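Local coordinates for uncharacterized protein (Staphylococcus aureus subsp. aureus Mu50, PDB 4QPV), which is of unknown function but belongs to the DUF1672 family and has a unique fold with a kinked-helix-beta-beta-beta repeat, at residues A[227-230]-A[235-238]; A[239-244]-A[262-267]. All coordinates share one frame; numbering follows the deposited sequence.

In the fold
Both contacts use helix 234-249: contact 1 joins its start to the loop after strand 220-227, and contact 2 packs its next turns on strand 259-265; their centres are about 7 Å apart. Contact 1 lies toward the surface, is partly buried and is polar: a lysine from the loop reaches the first turn of the helix. In contact 2 all four touching residues are buried and the chemistry is apolar, with selenomethionine, phenylalanine, leucine and isoleucine meeting. Salt bridges tie the two together, Lys229 to Glu240 and Asp230 to Lys267, so charged groups at the loop edge join the segments whose hydrophobic side chains meet deeper in the fold.

Contact 1 of 2, residues A[227-230]-A[235-238]; sequences STKD and DNTI
Lys229, in the loop that leaves strand 220-227, reaches tip to tip toward Thr237 in the first turns of helix 234-249. Its side chain begins over the loop itself: Lys229 CB and CG both lie 3.3 Å from Ser227 OG. With CG anti to the carbonyl carbon (chi1 -61°) and every later torsion near 180°, the chain then runs straight across to the helix. Lys229 CD comes within 3.7 Å of Thr237 OG1, while also sliding past the Asn236 amide, which runs the opposite way. Lys229 CE follows at 3.6 Å from Thr237 OG1. At the end, Lys229 NZ donates a hydrogen bond to Thr237 OG1 over 2.9 Å. Asn236 O is as near, 2.8 Å from Lys229 NZ, but the angle is too poor for a hydrogen bond. The stronger polar partner of NZ is Glu240, one turn along the helix, whose OE1 forms a salt bridge with it. The threonine hydroxyl accepts from the lysine and donates to Asn236 OD1, 2.8 Å from Thr237 OG1; this second bond lies in the carbonyl plane, with a C=O...donor angle of 156°. A weak hydrogen bond also links Thr237 OG1 to Thr233 O. Asn236 ND2 in turn bonds the O of Asn231, which fixes the rotation of the amide. On the loop side, Ser227 OG accepts from Lys229 N at 3.1 Å, an ST turn at the point where the lysine leaves the loop. The link thus closes the short connection between strand 220-227 and helix 234-249. Thr237 also packs on Ile264 of strand 259-265 and on Ile282 of strand 282-285, and Ser227 is bonded through its backbone to Ser265 of the neighbouring strand.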
ATOM      1  N   SER A 227       4.504   5.692  17.957  1.00 24.38           N
ATOM      2  CA  SER A 227       4.774   5.547  19.380  1.00 23.90           C
ATOM      3  C   SER A 227       3.535   5.911  20.223  1.00 28.76           C
ATOM      4  O   SER A 227       2.787   6.815  19.852  1.00 28.35           O
ATOM      5  CB  SER A 227       5.936   6.444  19.787  1.00 25.55           C
ATOM      6  OG  SER A 227       6.186   6.333  21.176  1.00 27.82           O
ATOM      7  N   THR A 228       3.341   5.237  21.357  1.00 24.81           N
ATOM      8  CA  THR A 228       2.256   5.585  22.286  1.00 26.67           C
ATOM      9  C   THR A 228       2.801   6.509  23.389  1.00 30.82           C
ATOM     10  O   THR A 228       2.043   6.913  24.271  1.00 32.46           O
ATOM     11  CB  THR A 228       1.570   4.338  22.887  1.00 30.01           C
ATOM     12  OG1 THR A 228       2.532   3.583  23.610  1.00 29.41           O
ATOM     13  CG2 THR A 228       0.883   3.463  21.834  1.00 30.65           C
ATOM     14  N   LYS A 229       4.105   6.845  23.347  1.00 28.99           N
ATOM     15  CA  LYS A 229       4.733   7.768  24.315  1.00 29.69           C
ATOM     16  C   LYS A 229       4.220   9.183  24.118  1.00 36.96           C
ATOM     17  O   LYS A 229       4.199   9.662  22.989  1.00 36.10           O
ATOM     18  CB  LYS A 229       6.268   7.811  24.170  1.00 29.71           C
ATOM     19  CG  LYS A 229       6.987   6.491  24.396  1.00 28.82           C
ATOM     20  CD  LYS A 229       8.473   6.681  24.141  1.00 32.91           C
ATOM     21  CE  LYS A 229       9.270   5.435  24.426  1.00 29.59           C
ATOM     22  NZ  LYS A 229      10.730   5.692  24.288  1.00 30.45           N
ATOM     23  N   ASP A 230       3.897   9.883  25.214  1.00 37.82           N
ATOM     24  CA  ASP A 230       3.481  11.287  25.115  1.00 39.83           C
ATOM     25  C   ASP A 230       4.689  12.158  24.736  1.00 43.22           C
ATOM     26  O   ASP A 230       4.526  13.185  24.089  1.00 43.87           O
ATOM     27  CB  ASP A 230       2.872  11.776  26.448  1.00 44.08           C
ATOM     28  CG  ASP A 230       1.768  10.906  27.030  1.00 62.48           C
ATOM     29  OD1 ASP A 230       0.855  10.503  26.265  1.00 63.97           O
ATOM     30  OD2 ASP A 230       1.802  10.646  28.256  1.00 70.58           O
ATOM     31  N   ASP A 235      15.943  10.218  19.973  1.00 31.90           N
ATOM     32  CA  ASP A 235      16.951   9.871  20.974  0.50 32.03           C
ATOM     33  C   ASP A 235      16.408   8.954  22.086  1.00 34.59           C
ATOM     34  O   ASP A 235      17.148   8.094  22.565  1.00 33.47           O
ATOM     35  CB  ASP A 235      17.558  11.142  21.598  0.50 34.97           C
ATOM     36  CG  ASP A 235      18.527  11.912  20.707  0.50 43.07           C
ATOM     37  OD1 ASP A 235      18.811  11.442  19.581  0.50 43.21           O
ATOM     38  OD2 ASP A 235      19.015  12.974  21.146  0.50 50.39           O
ATOM     39  N   ASN A 236      15.137   9.133  22.519  1.00 30.36           N
ATOM     40  CA  ASN A 236      14.656   8.272  23.620  1.00 29.43           C
ATOM     41  C   ASN A 236      13.946   6.962  23.148  1.00 29.69           C
ATOM     42  O   ASN A 236      13.517   6.166  23.989  1.00 29.30           O
ATOM     43  CB  ASN A 236      13.775   9.062  24.622  1.00 29.30           C
ATOM     44  CG  ASN A 236      12.378   9.447  24.147  1.00 34.91           C
ATOM     45  OD1 ASN A 236      11.801   8.870  23.215  1.00 34.36           O
ATOM     46  ND2 ASN A 236      11.804  10.441  24.797  1.00 30.02           N
ATOM     47  N   THR A 237      13.874   6.708  21.840  1.00 27.39           N
ATOM     48  CA  THR A 237      13.218   5.493  21.371  1.00 26.03           C
ATOM     49  C   THR A 237      14.184   4.657  20.495  1.00 29.00           C
ATOM     50  O   THR A 237      13.861   3.507  20.189  1.00 26.90           O
ATOM     51  CB  THR A 237      11.882   5.878  20.662  1.00 31.02           C
ATOM     52  OG1 THR A 237      11.125   6.688  21.569  1.00 27.43           O
ATOM     53  CG2 THR A 237      11.023   4.651  20.244  1.00 26.80           C
ATOM     54  N   ILE A 238      15.362   5.213  20.106  1.00 27.08           N
ATOM     55  CA  ILE A 238      16.320   4.484  19.258  1.00 27.87           C
ATOM     56  C   ILE A 238      16.738   3.131  19.889  1.00 30.76           C
ATOM     57  O   ILE A 238      16.734   2.119  19.184  1.00 28.44           O
ATOM     58  CB  ILE A 238      17.564   5.314  18.835  1.00 32.01           C
ATOM     59  CG1 ILE A 238      18.518   4.530  17.878  1.00 33.81           C
ATOM     60  CG2 ILE A 238      18.336   5.891  20.035  1.00 31.35           C
ATOM     61  CD1 ILE A 238      17.930   4.080  16.590  1.00 40.57           C
TER

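Contact 2 of 2, residues A[239-244]-A[262-267]; sequences DEMIDF and LQISNK
The helical turns 239-244, carrying Met241 and Phe244, run nearly antiparallel to strand 262-265, which presents Leu262 and Ile264; the axes are 9.6 Å apart at an angle of 152°. This is the helix-to-second-strand packing of a beta-alpha-beta unit, in which helix 234-249 connects the parallel neighbours 220-227 and 259-265 and lies against the sheet. Leu262 and Ile264, two residues apart, both turn toward the helix, whereas Gln263 between them points away. Met241, a selenomethionine, sits over both. Its chain bends at chi2 (-58°) and chi3, folding SE and CE across the isoleucine at about a right angle. Met241 SE rests 3.8 Å from Ile264 CG2 and 4.0 Å from Leu262 CD2, while CE reaches Ile264 CD1 at 4.0 Å. One turn on, Phe244 crosses Leu262, again at about a right angle. CG anti to the backbone N (chi1 -173°) brings its ring to the leucine, where both methyls meet one side of the ring: Phe244 CD2 is 3.7 Å from Leu262 CD2 and 3.8 Å from Leu262 CD1. The same ring stacks with Tyr152. Ile282 and Val284 of strand 282-285 also touch Met241, so the selenomethionine spans two adjacent strands of the sheet. Among the side-chain carbons the shortest approach is Met241 CG to the Ile264 CG2 methyl, 3.5 Å, closer than usual for two carbons.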
ATOM      1  N   ASP A 239      17.084   3.109  21.185  1.00 27.70           N
ATOM      2  CA  ASP A 239      17.513   1.859  21.830  1.00 26.81           C
ATOM      3  C   ASP A 239      16.424   0.801  21.784  1.00 29.92           C
ATOM      4  O   ASP A 239      16.713  -0.345  21.445  1.00 27.91           O
ATOM      5  CB  ASP A 239      17.965   2.081  23.265  1.00 27.61           C
ATOM      6  CG  ASP A 239      19.322   2.720  23.279  1.00 29.61           C
ATOM      7  OD1 ASP A 239      20.332   1.971  23.240  1.00 29.32           O
ATOM      8  OD2 ASP A 239      19.387   3.967  23.316  1.00 33.44           O
ATOM      9  N   GLU A 240      15.170   1.191  22.041  1.00 27.71           N
ATOM     10  CA  GLU A 240      14.053   0.238  21.997  1.00 27.28           C
ATOM     11  C   GLU A 240      13.875  -0.352  20.598  1.00 29.38           C
ATOM     12  O   GLU A 240      13.627  -1.551  20.484  1.00 28.75           O
ATOM     13  CB  GLU A 240      12.764   0.911  22.473  1.00 27.87           C
ATOM     14  CG  GLU A 240      12.742   1.064  23.983  1.00 31.27           C
ATOM     15  CD  GLU A 240      11.791   2.160  24.409  1.00 39.76           C
ATOM     16  OE1 GLU A 240      12.196   3.345  24.395  1.00 32.40           O
ATOM     17  OE2 GLU A 240      10.610   1.837  24.663  1.00 31.50           O
HETATM   18  N   MSE A 241      14.096   0.464  19.539  1.00 25.61           N
HETATM   19  CA  MSE A 241      13.979   0.019  18.144  1.00 23.80           C
HETATM   20  C   MSE A 241      15.143  -0.908  17.769  1.00 28.70           C
HETATM   21  O   MSE A 241      14.929  -1.928  17.095  1.00 28.81           O
HETATM   22  CB  MSE A 241      13.854   1.205  17.180  1.00 24.53           C
HETATM   23  CG  MSE A 241      12.481   1.916  17.309  1.00 26.39           C
HETATM   24 SE   MSE A 241      10.951   0.688  16.971  0.75 27.64          SE
HETATM   25  CE  MSE A 241      10.378   0.364  18.767  1.00 24.45           C
ATOM     26  N   ILE A 242      16.345  -0.609  18.267  1.00 25.05           N
ATOM     27  CA  ILE A 242      17.500  -1.483  18.051  1.00 26.50           C
ATOM     28  C   ILE A 242      17.187  -2.837  18.680  1.00 28.02           C
ATOM     29  O   ILE A 242      17.422  -3.865  18.062  1.00 28.35           O
ATOM     30  CB  ILE A 242      18.805  -0.863  18.635  1.00 30.56           C
ATOM     31  CG1 ILE A 242      19.301   0.307  17.739  1.00 31.48           C
ATOM     32  CG2 ILE A 242      19.912  -1.938  18.832  1.00 31.45           C
ATOM     33  CD1 ILE A 242      20.383   1.218  18.455  1.00 34.25           C
ATOM     34  N   ASP A 243      16.611  -2.822  19.887  1.00 25.44           N
ATOM     35  CA  ASP A 243      16.294  -4.059  20.597  1.00 26.25           C
ATOM     36  C   ASP A 243      15.198  -4.845  19.878  1.00 29.72           C
ATOM     37  O   ASP A 243      15.344  -6.050  19.703  1.00 30.62           O
ATOM     38  CB  ASP A 243      15.911  -3.781  22.054  1.00 27.53           C
ATOM     39  CG  ASP A 243      15.741  -5.059  22.845  1.00 31.44           C
ATOM     40  OD1 ASP A 243      16.733  -5.820  22.965  1.00 31.86           O
ATOM     41  OD2 ASP A 243      14.621  -5.292  23.357  1.00 33.68           O
ATOM     42  N   PHE A 244      14.142  -4.169  19.407  1.00 27.01           N
ATOM     43  CA  PHE A 244      13.097  -4.838  18.664  1.00 25.81           C
ATOM     44  C   PHE A 244      13.686  -5.437  17.361  1.00 28.41           C
ATOM     45  O   PHE A 244      13.354  -6.570  17.048  1.00 28.15           O
ATOM     46  CB  PHE A 244      11.922  -3.876  18.387  1.00 26.04           C
ATOM     47  CG  PHE A 244      10.680  -4.482  17.755  1.00 25.40           C
ATOM     48  CD1 PHE A 244      10.375  -5.831  17.924  1.00 27.13           C
ATOM     49  CD2 PHE A 244       9.792  -3.689  17.035  1.00 26.09           C
ATOM     50  CE1 PHE A 244       9.216  -6.381  17.370  1.00 27.31           C
ATOM     51  CE2 PHE A 244       8.632  -4.236  16.475  1.00 28.80           C
ATOM     52  CZ  PHE A 244       8.351  -5.577  16.649  1.00 27.52           C
ATOM     53  N   LEU A 262      12.573  -1.272  10.051  1.00 27.56           N
ATOM     54  CA  LEU A 262      11.725  -0.834  11.136  1.00 27.10           C
ATOM     55  C   LEU A 262      11.710   0.693  11.186  1.00 29.91           C
ATOM     56  O   LEU A 262      12.770   1.319  11.264  1.00 30.46           O
ATOM     57  CB  LEU A 262      12.349  -1.437  12.416  1.00 28.47           C
ATOM     58  CG  LEU A 262      11.536  -1.666  13.670  1.00 34.05           C
ATOM     59  CD1 LEU A 262      10.269  -2.524  13.411  1.00 33.48           C
ATOM     60  CD2 LEU A 262      12.410  -2.325  14.732  1.00 32.73           C
ATOM     61  N   GLN A 263      10.511   1.299  11.100  1.00 26.02           N
ATOM     62  CA  GLN A 263      10.314   2.736  11.256  1.00 25.36           C
ATOM     63  C   GLN A 263       9.278   2.982  12.329  1.00 27.55           C
ATOM     64  O   GLN A 263       8.267   2.277  12.392  1.00 25.08           O
ATOM     65  CB  GLN A 263       9.901   3.462   9.966  1.00 26.48           C
ATOM     66  CG  GLN A 263      11.010   3.558   8.910  1.00 33.60           C
ATOM     67  CD  GLN A 263      10.626   4.481   7.762  1.00 46.94           C
ATOM     68  OE1 GLN A 263       9.495   4.932   7.634  1.00 48.11           O
ATOM     69  NE2 GLN A 263      11.553   4.758   6.877  1.00 40.52           N
ATOM     70  N   ILE A 264       9.533   4.002  13.161  1.00 25.37           N
ATOM     71  CA  ILE A 264       8.637   4.457  14.220  1.00 24.23           C
ATOM     72  C   ILE A 264       8.674   5.987  14.254  1.00 27.23           C
ATOM     73  O   ILE A 264       9.718   6.595  14.017  1.00 25.76           O
ATOM     74  CB  ILE A 264       8.923   3.824  15.623  1.00 26.81           C
ATOM     75  CG1 ILE A 264       7.695   4.034  16.580  1.00 25.89           C
ATOM     76  CG2 ILE A 264      10.253   4.358  16.224  1.00 27.91           C
ATOM     77  CD1 ILE A 264       7.643   3.204  17.892  1.00 25.63           C
ATOM     78  N   SER A 265       7.528   6.591  14.548  1.00 25.99           N
ATOM     79  CA  SER A 265       7.391   8.045  14.664  1.00 26.18           C
ATOM     80  C   SER A 265       6.561   8.403  15.910  1.00 30.02           C
ATOM     81  O   SER A 265       6.180   7.513  16.676  1.00 29.23           O
ATOM     82  CB  SER A 265       6.740   8.604  13.403  1.00 27.50           C
ATOM     83  OG  SER A 265       5.424   8.078  13.249  1.00 32.99           O
ATOM     84  N   ASN A 266       6.186   9.685  16.061  1.00 27.43           N
ATOM     85  CA  ASN A 266       5.342  10.078  17.195  1.00 27.95           C
ATOM     86  C   ASN A 266       3.885   9.575  16.955  1.00 28.55           C
ATOM     87  O   ASN A 266       3.596   8.952  15.917  1.00 25.67           O
ATOM     88  CB  ASN A 266       5.438  11.594  17.468  1.00 30.87           C
ATOM     89  CG  ASN A 266       4.789  12.496  16.443  1.00 39.40           C
ATOM     90  OD1 ASN A 266       3.944  12.082  15.637  1.00 32.14           O
ATOM     91  ND2 ASN A 266       5.132  13.776  16.493  1.00 36.50           N
ATOM     92  N   LYS A 267       2.982   9.806  17.925  1.00 25.72           N
ATOM     93  CA  LYS A 267       1.627   9.247  17.888  1.00 26.22           C
ATOM     94  C   LYS A 267       0.669   9.937  16.926  1.00 30.92           C
ATOM     95  O   LYS A 267      -0.480   9.505  16.820  1.00 30.12           O
ATOM     96  CB  LYS A 267       1.017   9.286  19.314  1.00 30.62           C
ATOM     97  CG  LYS A 267       0.731  10.684  19.858  1.00 40.36           C
ATOM     98  CD  LYS A 267      -0.012  10.643  21.201  1.00 49.74           C
ATOM     99  CE  LYS A 267       0.855  10.253  22.378  1.00 63.51           C
ATOM    100  NZ  LYS A 267       0.091  10.297  23.656  1.00 72.28           N
TER